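Local coordinates for protein AceL NrdHF-1-1 Intein (Metagenome, PDB 6ZGQ) that is a splicing-inactive, linker-joined form of a naturally split class 3 intein, whose active form probably excises itself from its host protein and joins the flanking sequences, at residues A[6-9]-A[10-14]; A[33-37]-A[38-42]; A[102-106]-A[107-111]. All coordinates share one frame; numbering follows the deposited sequence. Where two conformers were deposited one is given.

Interaction 1: A[6-9]-A[10-14]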
ATOM      1  N   GLU A   6       0.750   5.419  10.473  1.00 37.30           N
ATOM      2  CA  GLU A   6       0.933   4.211   9.638  1.00 32.85           C
ATOM      3  C   GLU A   6       0.021   4.294   8.389  1.00 27.52           C
ATOM      4  O   GLU A   6      -0.498   3.272   7.918  1.00 30.02           O
ATOM      5  CB  GLU A   6       0.612   2.963  10.481  1.00 34.63           C
ATOM      6  CG  GLU A   6       1.275   1.678  10.011  1.00 36.24           C
ATOM      7  CD  GLU A   6       1.388   0.634  11.109  1.00 39.13           C
ATOM      8  OE1 GLU A   6       0.344   0.060  11.487  1.00 36.08           O
ATOM      9  OE2 GLU A   6       2.517   0.386  11.594  1.00 42.33           O
ATOM     10  N   ALA A   7      -0.115   5.508   7.846  1.00 20.57           N
ATOM     11  CA  ALA A   7      -1.213   5.914   6.957  1.00 14.89           C
ATOM     12  C   ALA A   7      -0.736   6.186   5.523  1.00 13.65           C
ATOM     13  O   ALA A   7       0.478   6.276   5.291  1.00 13.37           O
ATOM     14  CB  ALA A   7      -1.869   7.151   7.552  1.00 13.08           C
ATOM     15  N   LEU A   8      -1.693   6.298   4.590  1.00 13.45           N
ATOM     16  CA  LEU A   8      -1.452   6.587   3.160  1.00 13.34           C
ATOM     17  C   LEU A   8      -1.976   7.985   2.833  1.00 14.36           C
ATOM     18  O   LEU A   8      -3.026   8.357   3.368  1.00 13.97           O
ATOM     19  CB  LEU A   8      -2.192   5.563   2.291  1.00 12.18           C
ATOM     20  CG  LEU A   8      -1.827   4.105   2.551  1.00 13.39           C
ATOM     21  CD1 LEU A   8      -2.879   3.169   1.979  1.00 13.72           C
ATOM     22  CD2 LEU A   8      -0.462   3.793   1.964  1.00 13.88           C
ATOM     23  N   LEU A   9      -1.273   8.715   1.952  1.00 13.81           N
ATOM     24  CA  LEU A   9      -1.638  10.090   1.556  1.00 13.88           C
ATOM     25  C   LEU A   9      -3.082  10.114   1.071  1.00 13.83           C
ATOM     26  O   LEU A   9      -3.495   9.184   0.364  1.00 15.49           O
ATOM     27  CB  LEU A   9      -0.718  10.601   0.440  1.00 13.99           C
ATOM     28  CG  LEU A   9      -0.943  12.055   0.021  1.00 14.44           C
ATOM     29  CD1 LEU A   9      -0.667  12.983   1.190  1.00 15.23           C
ATOM     30  CD2 LEU A   9      -0.071  12.417  -1.166  1.00 15.40           C
ATOM     31  N   VAL A  10      -3.835  11.156   1.447  1.00 13.26           N
ATOM     32  CA  VAL A  10      -5.225  11.342   0.986  1.00 13.11           C
ATOM     33  C   VAL A  10      -5.251  11.223  -0.544  1.00 12.97           C
ATOM     34  O   VAL A  10      -4.279  11.626  -1.210  1.00 12.78           O
ATOM     35  CB  VAL A  10      -5.834  12.694   1.461  1.00 13.80           C
ATOM     36  CG1 VAL A  10      -5.067  13.894   0.912  1.00 13.40           C
ATOM     37  CG2 VAL A  10      -7.312  12.793   1.104  1.00 13.56           C
ATOM     38  N   GLY A  11      -6.322  10.618  -1.071  1.00 12.32           N
ATOM     39  CA  GLY A  11      -6.535  10.496  -2.508  1.00 12.71           C
ATOM     40  C   GLY A  11      -5.890   9.265  -3.109  1.00 11.97           C
ATOM     41  O   GLY A  11      -6.101   8.994  -4.290  1.00 13.25           O
ATOM     42  N   THR A  12      -5.075   8.546  -2.328  1.00 11.03           N
ATOM     43  CA  THR A  12      -4.671   7.176  -2.681  1.00 10.16           C
ATOM     44  C   THR A  12      -5.948   6.370  -2.927  1.00  9.37           C
ATOM     45  O   THR A  12      -6.826   6.367  -2.062  1.00  9.13           O
ATOM     46  CB  THR A  12      -3.843   6.534  -1.552  1.00 10.53           C
ATOM     47  OG1 THR A  12      -2.605   7.237  -1.437  1.00 11.73           O
ATOM     48  CG2 THR A  12      -3.542   5.056  -1.821  1.00 11.24           C
ATOM     49  N   LYS A  13      -6.064   5.717  -4.092  1.00  8.72           N
ATOM     50  CA  LYS A  13      -7.232   4.877  -4.403  1.00  9.08           C
ATOM     51  C   LYS A  13      -7.009   3.467  -3.855  1.00  8.96           C
ATOM     52  O   LYS A  13      -5.896   2.959  -3.939  1.00  9.06           O
ATOM     53  CB  LYS A  13      -7.510   4.846  -5.911  1.00 10.00           C
ATOM     54  CG  LYS A  13      -8.161   6.120  -6.413  1.00 11.16           C
ATOM     55  CD  LYS A  13      -8.365   6.096  -7.907  1.00 12.88           C
ATOM     56  CE  LYS A  13      -8.811   7.457  -8.389  1.00 15.64           C
ATOM     57  NZ  LYS A  13     -10.120   7.867  -7.813  1.00 18.31           N
ATOM     58  N   VAL A  14      -8.058   2.890  -3.259  1.00  9.08           N
ATOM     59  CA  VAL A  14      -8.070   1.515  -2.733  1.00  8.74           C
ATOM     60  C   VAL A  14      -8.959   0.692  -3.674  1.00  9.08           C
ATOM     61  O   VAL A  14     -10.090   1.108  -3.957  1.00  8.75           O
ATOM     62  CB  VAL A  14      -8.620   1.463  -1.284  1.00  8.79           C
ATOM     63  CG1 VAL A  14      -8.887   0.030  -0.832  1.00  9.19           C
ATOM     64  CG2 VAL A  14      -7.667   2.159  -0.318  1.00  8.89           C
TER

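Interaction 2: A[33-37]-A[38-42]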
ATOM      1  N   LEU A  33     -10.131  -5.172  -1.757  1.00  7.89           N
ATOM      2  CA  LEU A  33      -9.254  -6.263  -2.223  1.00  8.56           C
ATOM      3  C   LEU A  33      -8.061  -6.351  -1.273  1.00  9.20           C
ATOM      4  O   LEU A  33      -7.189  -5.465  -1.296  1.00  8.96           O
ATOM      5  CB  LEU A  33      -8.782  -6.017  -3.663  1.00  8.54           C
ATOM      6  CG  LEU A  33      -7.975  -7.157  -4.299  1.00  8.79           C
ATOM      7  CD1 LEU A  33      -8.777  -8.450  -4.310  1.00  8.35           C
ATOM      8  CD2 LEU A  33      -7.525  -6.796  -5.705  1.00  8.76           C
ATOM      9  N   GLN A  34      -8.062  -7.379  -0.415  1.00  9.90           N
ATOM     10  CA  GLN A  34      -6.962  -7.646   0.516  1.00 10.59           C
ATOM     11  C   GLN A  34      -6.056  -8.708  -0.099  1.00 10.82           C
ATOM     12  O   GLN A  34      -6.477  -9.406  -1.030  1.00 10.91           O
ATOM     13  CB  GLN A  34      -7.477  -8.057   1.908  1.00 10.90           C
ATOM     14  CG  GLN A  34      -8.079  -9.450   2.005  1.00 11.59           C
ATOM     15  CD  GLN A  34      -8.014  -9.992   3.413  1.00 12.55           C
ATOM     16  OE1 GLN A  34      -8.165  -9.251   4.382  1.00 12.18           O
ATOM     17  NE2 GLN A  34      -7.769 -11.288   3.538  1.00 13.36           N
ATOM     18  N   PHE A  35      -4.821  -8.771   0.407  1.00 11.12           N
ATOM     19  CA  PHE A  35      -3.809  -9.782   0.076  1.00 12.52           C
ATOM     20  C   PHE A  35      -3.370 -10.411   1.406  1.00 15.08           C
ATOM     21  O   PHE A  35      -2.882  -9.700   2.296  1.00 13.39           O
ATOM     22  CB  PHE A  35      -2.639  -9.112  -0.657  1.00 12.17           C
ATOM     23  CG  PHE A  35      -1.522 -10.044  -1.066  1.00 13.42           C
ATOM     24  CD1 PHE A  35      -1.681 -10.926  -2.123  1.00 14.22           C
ATOM     25  CD2 PHE A  35      -0.295  -9.999  -0.418  1.00 13.65           C
ATOM     26  CE1 PHE A  35      -0.645 -11.759  -2.515  1.00 15.64           C
ATOM     27  CE2 PHE A  35       0.743 -10.831  -0.801  1.00 14.47           C
ATOM     28  CZ  PHE A  35       0.567 -11.716  -1.848  1.00 16.08           C
ATOM     29  N   ASP A  36      -3.589 -11.721   1.553  1.00 14.17           N
ATOM     30  CA  ASP A  36      -3.249 -12.435   2.794  1.00 15.91           C
ATOM     31  C   ASP A  36      -1.742 -12.721   2.780  1.00 16.50           C
ATOM     32  O   ASP A  36      -1.258 -13.388   1.859  1.00 18.68           O
ATOM     33  CB  ASP A  36      -4.071 -13.719   2.932  1.00 17.73           C
ATOM     34  CG  ASP A  36      -3.821 -14.418   4.245  1.00 22.03           C
ATOM     35  OD1 ASP A  36      -2.777 -15.093   4.356  1.00 25.05           O
ATOM     36  OD2 ASP A  36      -4.647 -14.260   5.166  1.00 23.16           O
ATOM     37  N   MET A  37      -1.016 -12.183   3.769  1.00 15.90           N
ATOM     38  CA  MET A  37       0.452 -12.272   3.832  1.00 16.25           C
ATOM     39  C   MET A  37       0.922 -13.713   4.058  1.00 19.02           C
ATOM     40  O   MET A  37       2.017 -14.068   3.610  1.00 20.70           O
ATOM     41  CB  MET A  37       1.010 -11.371   4.938  1.00 15.13           C
ATOM     42  CG  MET A  37       0.938  -9.888   4.624  1.00 14.59           C
ATOM     43  SD  MET A  37       1.455  -8.908   6.040  1.00 17.20           S
ATOM     44  CE  MET A  37       3.231  -9.137   5.978  1.00 17.67           C
ATOM     45  N   ASN A  38       0.101 -14.519   4.744  1.00 20.79           N
ATOM     46  CA  ASN A  38       0.431 -15.918   5.075  1.00 23.07           C
ATOM     47  C   ASN A  38       0.192 -16.864   3.886  1.00 23.40           C
ATOM     48  O   ASN A  38       0.995 -17.785   3.680  1.00 22.47           O
ATOM     49  CB  ASN A  38      -0.354 -16.404   6.309  1.00 26.98           C
ATOM     50  CG  ASN A  38      -0.026 -15.615   7.567  1.00 28.97           C
ATOM     51  OD1 ASN A  38       1.107 -15.174   7.762  1.00 33.46           O
ATOM     52  ND2 ASN A  38      -1.018 -15.444   8.434  1.00 32.09           N
ATOM     53  N   THR A  39      -0.882 -16.622   3.116  1.00 24.11           N
ATOM     54  CA  THR A  39      -1.340 -17.534   2.048  1.00 25.25           C
ATOM     55  C   THR A  39      -1.061 -17.005   0.627  1.00 26.42           C
ATOM     56  O   THR A  39      -1.067 -17.801  -0.312  1.00 26.60           O
ATOM     57  CB  THR A  39      -2.852 -17.841   2.180  1.00 26.40           C
ATOM     58  OG1 THR A  39      -3.607 -16.661   1.901  1.00 25.73           O
ATOM     59  CG2 THR A  39      -3.210 -18.354   3.579  1.00 27.39           C
ATOM     60  N   LYS A  40      -0.817 -15.691   0.488  1.00 22.44           N
ATOM     61  CA  LYS A  40      -0.608 -14.995  -0.807  1.00 23.66           C
ATOM     62  C   LYS A  40      -1.867 -15.000  -1.677  1.00 20.93           C
ATOM     63  O   LYS A  40      -1.763 -14.785  -2.891  1.00 22.17           O
ATOM     64  CB  LYS A  40       0.553 -15.600  -1.616  1.00 23.69           C
ATOM     65  CG  LYS A  40       1.946 -15.395  -1.040  1.00 22.79           C
ATOM     66  CD  LYS A  40       2.983 -16.109  -1.896  1.00 28.41           C
ATOM     67  CE  LYS A  40       4.406 -15.696  -1.558  1.00 31.07           C
ATOM     68  NZ  LYS A  40       5.382 -16.389  -2.442  1.00 32.33           N
ATOM     69  N   ASP A  41      -3.032 -15.241  -1.061  1.00 18.87           N
ATOM     70  CA  ASP A  41      -4.338 -15.250  -1.750  1.00 18.27           C
ATOM     71  C   ASP A  41      -4.977 -13.858  -1.680  1.00 15.18           C
ATOM     72  O   ASP A  41      -4.833 -13.177  -0.658  1.00 15.27           O
ATOM     73  CB  ASP A  41      -5.300 -16.255  -1.106  1.00 20.03           C
ATOM     74  CG  ASP A  41      -4.893 -17.702  -1.336  1.00 24.98           C
ATOM     75  OD1 ASP A  41      -4.151 -17.977  -2.299  1.00 27.50           O
ATOM     76  OD2 ASP A  41      -5.317 -18.554  -0.537  1.00 28.38           O
ATOM     77  N   PHE A  42      -5.668 -13.483  -2.768  1.00 13.95           N
ATOM     78  CA  PHE A  42      -6.479 -12.264  -2.895  1.00 13.30           C
ATOM     79  C   PHE A  42      -7.944 -12.566  -2.525  1.00 13.59           C
ATOM     80  O   PHE A  42      -8.458 -13.626  -2.885  1.00 14.65           O
ATOM     81  CB  PHE A  42      -6.400 -11.749  -4.343  1.00 13.31           C
ATOM     82  CG  PHE A  42      -5.095 -11.079  -4.689  1.00 14.16           C
ATOM     83  CD1 PHE A  42      -4.871  -9.747  -4.356  1.00 13.67           C
ATOM     84  CD2 PHE A  42      -4.106 -11.769  -5.374  1.00 14.47           C
ATOM     85  CE1 PHE A  42      -3.675  -9.125  -4.680  1.00 13.92           C
ATOM     86  CE2 PHE A  42      -2.918 -11.149  -5.713  1.00 14.31           C
ATOM     87  CZ  PHE A  42      -2.698  -9.830  -5.360  1.00 14.03           C
TER
HETATM   88  O   HOH W   1      -7.032 -13.529   1.052  1.00 77.77           O

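Interaction 3: A[102-106]-A[107-111]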
ATOM      1  N   ILE A 102       3.301  -5.860  -7.489  1.00 10.80           N
ATOM      2  CA  ILE A 102       2.389  -5.222  -8.459  1.00 11.17           C
ATOM      3  C   ILE A 102       1.338  -6.268  -8.869  1.00 11.54           C
ATOM      4  O   ILE A 102       1.677  -7.461  -8.999  1.00 11.68           O
ATOM      5  CB  ILE A 102       3.158  -4.698  -9.709  1.00 10.94           C
ATOM      6  CG1 ILE A 102       4.167  -3.607  -9.322  1.00 11.18           C
ATOM      7  CG2 ILE A 102       2.207  -4.159 -10.774  1.00 10.62           C
ATOM      8  CD1 ILE A 102       5.139  -3.247 -10.427  1.00 11.70           C
ATOM      9  N   VAL A 103       0.092  -5.809  -9.030  1.00 12.17           N
ATOM     10  CA  VAL A 103      -1.062  -6.624  -9.438  1.00 11.80           C
ATOM     11  C   VAL A 103      -1.487  -6.132 -10.832  1.00 13.42           C
ATOM     12  O   VAL A 103      -2.027  -5.029 -10.943  1.00 14.03           O
ATOM     13  CB  VAL A 103      -2.227  -6.481  -8.425  1.00 10.78           C
ATOM     14  CG1 VAL A 103      -3.314  -7.523  -8.668  1.00 10.49           C
ATOM     15  CG2 VAL A 103      -1.713  -6.570  -6.990  1.00 10.49           C
ATOM     16  N   GLU A 104      -1.226  -6.929 -11.876  1.00 16.15           N
ATOM     17  CA  GLU A 104      -1.396  -6.482 -13.273  1.00 16.51           C
ATOM     18  C   GLU A 104      -2.667  -7.088 -13.883  1.00 19.66           C
ATOM     19  O   GLU A 104      -3.017  -8.241 -13.570  1.00 17.80           O
ATOM     20  CB  GLU A 104      -0.137  -6.774 -14.122  1.00 20.34           C
ATOM     21  CG  GLU A 104       0.430  -8.178 -13.981  1.00 23.63           C
ATOM     22  CD  GLU A 104       1.646  -8.453 -14.845  1.00 26.13           C
ATOM     23  OE1 GLU A 104       2.104  -7.534 -15.558  1.00 29.06           O
ATOM     24  OE2 GLU A 104       2.150  -9.601 -14.802  1.00 28.13           O
ATOM     25  N   GLY A 105      -3.349  -6.274 -14.704  1.00 22.43           N
ATOM     26  CA  GLY A 105      -4.541  -6.668 -15.476  1.00 25.81           C
ATOM     27  C   GLY A 105      -5.769  -6.811 -14.594  1.00 27.64           C
ATOM     28  O   GLY A 105      -5.810  -6.202 -13.517  1.00 28.52           O
ATOM     29  N   SER A 106      -6.730  -7.630 -15.051  1.00 30.88           N
ATOM     30  CA  SER A 106      -8.027  -7.869 -14.388  1.00 33.43           C
ATOM     31  C   SER A 106      -8.082  -9.203 -13.630  1.00 34.38           C
ATOM     32  O   SER A 106      -9.036  -9.424 -12.874  1.00 40.11           O
ATOM     33  CB  SER A 106      -9.155  -7.838 -15.424  1.00 34.02           C
ATOM     34  OG  SER A 106      -9.026  -6.711 -16.269  1.00 36.55           O
ATOM     35  N   HIS A 107      -7.065 -10.058 -13.825  1.00 32.02           N
ATOM     36  CA  HIS A 107      -7.021 -11.437 -13.297  1.00 31.85           C
ATOM     37  C   HIS A 107      -6.145 -11.567 -12.031  1.00 26.05           C
ATOM     38  O   HIS A 107      -5.854 -12.700 -11.615  1.00 25.60           O
ATOM     39  CB  HIS A 107      -6.526 -12.420 -14.379  1.00 35.88           C
ATOM     40  CG  HIS A 107      -6.915 -12.039 -15.775  1.00 41.51           C
ATOM     41  ND1 HIS A 107      -8.122 -11.442 -16.077  1.00 41.76           N
ATOM     42  CD2 HIS A 107      -6.256 -12.173 -16.949  1.00 44.16           C
ATOM     43  CE1 HIS A 107      -8.186 -11.220 -17.378  1.00 45.51           C
ATOM     44  NE2 HIS A 107      -7.066 -11.655 -17.930  1.00 47.61           N
ATOM     45  N   MET A 108      -5.746 -10.421 -11.459  0.51 24.95           N
ATOM     46  CA  MET A 108      -4.936 -10.320 -10.226  0.51 23.58           C
ATOM     47  C   MET A 108      -3.598 -11.050 -10.366  0.51 21.26           C
ATOM     48  O   MET A 108      -3.209 -11.798  -9.465  0.51 21.33           O
ATOM     49  CB  MET A 108      -5.697 -10.862  -9.007  0.51 25.68           C
ATOM     50  CG  MET A 108      -7.097 -10.295  -8.832  0.51 25.91           C
ATOM     51  SD  MET A 108      -7.123  -8.497  -8.781  0.51 25.25           S
ATOM     52  CE  MET A 108      -8.856  -8.173  -9.108  0.51 27.94           C
ATOM     53  N   GLN A 109      -2.909 -10.819 -11.488  1.00 19.63           N
ATOM     54  CA  GLN A 109      -1.593 -11.437 -11.774  1.00 17.83           C
ATOM     55  C   GLN A 109      -0.513 -10.683 -10.989  1.00 14.88           C
ATOM     56  O   GLN A 109      -0.439  -9.449 -11.092  1.00 20.76           O
ATOM     57  CB  GLN A 109      -1.310 -11.414 -13.281  1.00 19.34           C
ATOM     58  CG  GLN A 109       0.011 -12.053 -13.692  1.00 19.61           C
ATOM     59  CD  GLN A 109      -0.079 -13.554 -13.953  1.00 20.07           C
ATOM     60  OE1 GLN A 109      -1.162 -14.114 -14.129  1.00 24.97           O
ATOM     61  NE2 GLN A 109       1.073 -14.209 -13.999  1.00 18.88           N
ATOM     62  N   ILE A 110       0.279 -11.415 -10.192  1.00 13.11           N
ATOM     63  CA  ILE A 110       1.353 -10.847  -9.356  1.00 12.47           C
ATOM     64  C   ILE A 110       2.630 -10.681 -10.183  1.00 11.85           C
ATOM     65  O   ILE A 110       3.110 -11.666 -10.770  1.00 12.31           O
ATOM     66  CB  ILE A 110       1.674 -11.742  -8.137  1.00 12.35           C
ATOM     67  CG1 ILE A 110       0.423 -11.971  -7.279  1.00 13.00           C
ATOM     68  CG2 ILE A 110       2.804 -11.124  -7.318  1.00 11.97           C
ATOM     69  CD1 ILE A 110       0.677 -12.802  -6.041  1.00 13.25           C
ATOM     70  N   LYS A 111       3.164  -9.453 -10.211  1.00 10.77           N
ATOM     71  CA  LYS A 111       4.470  -9.122 -10.806  1.00 10.96           C
ATOM     72  C   LYS A 111       5.383  -8.566  -9.717  1.00 11.49           C
ATOM     73  O   LYS A 111       5.034  -7.557  -9.104  1.00 11.21           O
ATOM     74  CB  LYS A 111       4.321  -8.077 -11.918  1.00 11.34           C
ATOM     75  CG  LYS A 111       5.656  -7.617 -12.502  1.00 11.22           C
ATOM     76  CD  LYS A 111       5.517  -7.051 -13.903  1.00 12.04           C
ATOM     77  CE  LYS A 111       5.483  -5.533 -13.910  1.00 12.86           C
ATOM     78  NZ  LYS A 111       5.361  -5.048 -15.308  1.00 14.11           N
TER
HETATM   79  O   HOH W   2      -4.690  -9.873 -15.075  1.00 24.89           O
HETATM   80  O   HOH W   3      -5.951  -7.134 -11.076  1.00 18.99           O

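Interaction 1: A[6-9]-A[10-14]
Thr12 turns back on Leu9 and grips its carbonyl oxygen twice. The hydroxyl OG1 of Thr12 donates to Leu9 O at 2.8 Å. The backbone N of Thr12 donates to the same Leu9 O at 3.2 Å, with an angle of 159° at the hydrogen. Both donors sit somewhat out of the carbonyl plane. This is a type II beta turn from Leu9 to Thr12, and its third position is Gly11, with positive phi. Thr12 places OG1 beside its own backbone N (chi1 -66°), which brings the hydroxyl to the oxygen its amide already holds. Leu8 CB comes to 4.1 Å from Thr12 OG1. The Leu9 side chain stays beside the turn, with CG 3.3 Å from Val10 N. Val10 packs on Thr129 and Glu130 of strand 128-135, where Leu9 also meets Thr129. Glu24 OE1 accepts from Gly11 N, a further bond to the turn. The turn links strand 8-9 to strand 13-15, which belong to different sheets. With two donors on one acceptor, the shared oxygen probably limits rotation of the Thr12 side chain and steadies the turn. The chemistry is polar at the centre, and aliphatic groups flank it.

Interaction 2: A[33-37]-A[38-42]
Leu33 meets Phe42 through its branched end, with CG 4.0 Å from Phe42 CD1. The next residue, Gln34, adds its carbonyl: Phe42 CA makes a CA-H...O contact with Gln34 O at 3.4 Å. A water donates to Asp41 O and weakly accepts from Gln34 NE2, while Gln34 OE1 is held by Gly138 and Thr45. Phe35 follows, in a non-hydrogen-bonded antiparallel pair with Phe42. Its CG is anti to the backbone N (chi1 -180°), and this lays CD1 over one face of the Phe42 ring, near the rim, 3.6 Å from Phe42 CZ. The ring planes stand 51° apart, an oblique aromatic pair. With an alanine here the ring of Phe42 is gone, and Phe35 CD1 and the Leu33 branch would probably lose their shared partner, opening a gap between them. Farther along the Phe35 ring, CZ lies 3.9 Å from Lys40 CB. The two strands, 32-35 and 42-45, form a beta hairpin; in its loop Lys40 has positive phi. Asp36 holds the loop from its first end, reaching across to Asp41 and Lys40. Its backbone N donates almost straight to Asp41 O at 2.9 Å (178°). Its OD1 accepts from Thr39 N at 2.7 Å on the anti lone pair and, weakly, from Asn38 N, while Asp36 O accepts from Lys40 N: an Asx motif. Thr39 OG1 adds another weak bond to OD1. Met37 sends its side chain onto Ile84, Ile77 and Lys139.

Interaction 3: A[102-106]-A[107-111]
Ile102 and Lys111 face each other as a hydrogen-bonded antiparallel pair. Ile102 N donates to Lys111 O at 2.9 Å, and Lys111 N returns a nearly straight bond to Ile102 O at 2.8 Å (177°). Nearer the loop, Glu104 N donates to Gln109 O at 2.8 Å. The partner bond, Gln109 N to Glu104 O, is weak at 3.3 Å. Between these pairs Val103 and Ile110 form a non-hydrogen-bonded pair. There Val103 CA and Ile110 CA make CA-H...O contacts with Gln109 O and Ile102 O.

Two waters bridge the backbone at the turn. One donates to Glu104 O at 2.8 Å and accepts from His107 N. The other donates to Gly105 O and accepts weakly from Met108 N. Gly105, Ser106 and His107 are probably the engineered Gly-Ser-His linker that joins the two intein halves.

Val103 CG1 meets Met108 SD at 3.9 Å, in one of two Met108 conformers, so this apolar pair is less certain. The other side-chain contacts join the carbon parts of polar chains. Glu104 sets CG between its backbone N and carbonyl carbon (chi1 48°), and its extended chain then runs alongside Gln109, with Glu104 CG 3.7 Å from Gln109 CB. The carboxylate and amide planes stand 49° apart. Lys111 crosses the Glu104 chain at about a right angle. Glu104 OE1 and Lys111 NZ are 4.1 Å apart, too far for a salt bridge, so any attraction is probably modest. Ile102 lies beside Lys111.

The hairpin joins strand 98-104 to strand 109-114. Strand 98-104 also pairs with strands 75-80 and 150-154, and Val103 bonds through its backbone to Arg150. On the side of Val103 and Ile110, Phe42 of strand 42-45 packs on both residues, and Phe35 of strand 32-35 touches Ile110.

In the fold
Interaction 1 is a surface turn between two sheets. Interactions 2 and 3 are beta hairpin ends, 2 partly buried and 3 at the surface. Interactions 2 and 3 touch. Phe42 packs on Val103 and Ile110, and Leu33 packs on Met108 in one of its conformers, so the apolar side of one hairpin rests on the other. Interaction 1 stands apart, its centre about 19 and 20 Å from those of 2 and 3, although it reaches the same large sheet as interaction 3. The chemistry differs with place: polar bonding to one backbone carbonyl at 6-14, an aromatic pair and an aspartate carboxylate that accepts loop amides in 33-42, and backbone pairing with water in the exposed 102-111, across what is probably the engineered linker.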